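Local structure of glycosyltransferase Gtf1 (Streptococcus gordonii, 5E9T) at residues Q91-E96 and Y106-Q111. The protein is a glycosyltransferase of the GT-B fold that carries an added antiparallel beta-sheet domain and assembles with the stabilizing protein Gtf2. The protein carries 1 engineered substitution. Residues are numbered along the deposited sequence; the frame is centred on the assembly and turned at random.
Sequences QPERSE and YPQDDQ
P92 lies against one face of the Y106 ring: its CB stands 4.0 Å from the ring centroid and 16° off the ring normal, which meets the geometry of a CH-pi contact, although the offset carries it toward the rim. The pyrrolidine and the phenol run alongside each other in the same direction, and P92 CD reaches 3.8 Å from Y106 CE2. With Y106 CG anti to its own carbonyl carbon (chi1 -62°), the ring reaches obliquely to the peptide joining Q91 to P92, where Y106 CE2 approaches P92 N at 3.5 Å.

The carbonyl of that peptide also receives the amide of Q108. Q108 NE2 lies 3.0 Å from Q91 O, but the N-H...O angle of 129° makes this a weak hydrogen bond; the bend at chi2 turns the Q108 amide back toward the 91-96 segment. Farther along, E93 CB rests 3.7 Å from P107 CD.

Behind these contacts, residues 106-111 form the tight connection between strands 101-106 and 111-117. Y106 N donates to Q111 O at 2.8 Å, while D110 and Q111 both face Y106, as in a G1 beta bulge. L85 of helix 81-86 touches both P92 and Y106, and K174 of the Gtf2 chain hydrogen-bonds Q111 OE1.

The contact thus joins the segment that runs into strand 94-98, outermost of its sheet within this chain, to the following hairpin turn. Its chemistry is mixed: one weak hydrogen bond supplements the proline-tyrosine packing, whereas E93 OE2 and Q108 OE1, 3.3 Å apart, are both acceptors and form no hydrogen bond with each other.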
# COMPACT_ATOMS: atom_id res chain seq x y z
N GLN A 91 28.89 10.16 39.79
CA GLN A 91 29.19 8.94 40.50
C GLN A 91 27.98 8.51 41.32
O GLN A 91 27.33 9.35 41.96
CB GLN A 91 30.40 9.12 41.43
CG GLN A 91 31.73 9.31 40.70
CD GLN A 91 32.31 8.02 40.18
OE1 GLN A 91 32.38 7.80 38.97
NE2 GLN A 91 32.75 7.16 41.09
N PRO A 92 27.65 7.22 41.32
CA PRO A 92 26.46 6.77 42.05
C PRO A 92 26.70 6.72 43.55
O PRO A 92 27.77 6.31 44.02
CB PRO A 92 26.19 5.38 41.47
CG PRO A 92 27.53 4.90 41.05
CD PRO A 92 28.31 6.11 40.61
N GLU A 93 25.68 7.13 44.31
CA GLU A 93 25.75 7.06 45.76
C GLU A 93 25.73 5.62 46.25
O GLU A 93 26.55 5.21 47.08
CB GLU A 93 24.59 7.84 46.38
CG GLU A 93 24.98 8.79 47.48
CD GLU A 93 24.74 10.23 47.10
OE1 GLU A 93 23.68 10.78 47.46
OE2 GLU A 93 25.61 10.82 46.41
N ARG A 94 24.80 4.84 45.72
CA ARG A 94 24.48 3.53 46.25
C ARG A 94 24.37 2.55 45.09
O ARG A 94 24.20 2.93 43.94
CB ARG A 94 23.17 3.57 47.04
CG ARG A 94 22.24 4.63 46.46
CD ARG A 94 20.90 4.69 47.16
NE ARG A 94 20.23 3.41 47.18
CZ ARG A 94 18.92 3.23 47.26
NH1 ARG A 94 18.10 4.27 47.34
NH2 ARG A 94 18.42 2.00 47.27
N SER A 95 24.47 1.27 45.43
CA SER A 95 24.25 0.20 44.47
C SER A 95 23.20 -0.76 45.00
O SER A 95 22.95 -0.83 46.21
CB SER A 95 25.56 -0.55 44.16
OG SER A 95 25.47 -1.91 44.54
N GLU A 96 22.59 -1.49 44.08
CA GLU A 96 21.59 -2.50 44.41
C GLU A 96 21.88 -3.72 43.55
O GLU A 96 22.28 -3.58 42.39
CB GLU A 96 20.17 -1.99 44.15
CG GLU A 96 19.18 -2.24 45.27
CD GLU A 96 17.87 -1.51 45.04
OE1 GLU A 96 17.25 -1.71 43.97
OE2 GLU A 96 17.45 -0.74 45.92
N TYR A 106 21.61 7.59 41.39
CA TYR A 106 22.19 8.93 41.32
C TYR A 106 21.18 9.91 41.91
O TYR A 106 20.53 10.67 41.17
CB TYR A 106 22.54 9.31 39.88
CG TYR A 106 23.58 8.43 39.21
CD1 TYR A 106 23.25 7.17 38.72
CD2 TYR A 106 24.88 8.88 39.05
CE1 TYR A 106 24.20 6.38 38.10
CE2 TYR A 106 25.84 8.09 38.43
CZ TYR A 106 25.49 6.84 37.96
OH TYR A 106 26.45 6.06 37.34
N PRO A 107 21.03 9.93 43.24
CA PRO A 107 19.97 10.76 43.83
C PRO A 107 20.14 12.24 43.59
O PRO A 107 19.15 12.98 43.58
CB PRO A 107 20.05 10.43 45.33
CG PRO A 107 20.97 9.24 45.44
CD PRO A 107 21.88 9.29 44.25
N GLN A 108 21.38 12.69 43.39
CA GLN A 108 21.62 14.11 43.17
C GLN A 108 20.78 14.64 42.01
O GLN A 108 20.26 15.76 42.07
CB GLN A 108 23.11 14.37 42.92
CG GLN A 108 23.80 13.37 41.98
CD GLN A 108 24.27 12.11 42.69
OE1 GLN A 108 23.89 11.84 43.82
NE2 GLN A 108 25.11 11.33 42.01
N ASP A 109 20.65 13.86 40.94
CA ASP A 109 19.84 14.23 39.80
C ASP A 109 18.47 13.55 39.75
O ASP A 109 17.67 13.89 38.87
CB ASP A 109 20.61 13.93 38.51
CG ASP A 109 22.07 14.29 38.62
OD1 ASP A 109 22.36 15.44 39.01
OD2 ASP A 109 22.92 13.42 38.35
N ASP A 110 18.16 12.64 40.67
CA ASP A 110 16.95 11.81 40.60
C ASP A 110 16.92 10.96 39.33
O ASP A 110 15.96 10.99 38.55
CB ASP A 110 15.68 12.67 40.72
CG ASP A 110 14.44 11.84 41.05
OD1 ASP A 110 14.58 10.61 41.25
OD2 ASP A 110 13.34 12.42 41.11
N GLN A 111 17.99 10.21 39.11
CA GLN A 111 18.09 9.26 38.01
C GLN A 111 18.83 8.02 38.48
O GLN A 111 19.71 8.10 39.34
CB GLN A 111 18.81 9.88 36.79
CG GLN A 111 20.31 10.06 36.98
CD GLN A 111 20.97 10.77 35.81
OE1 GLN A 111 20.42 11.72 35.25
NE2 GLN A 111 22.17 10.32 35.45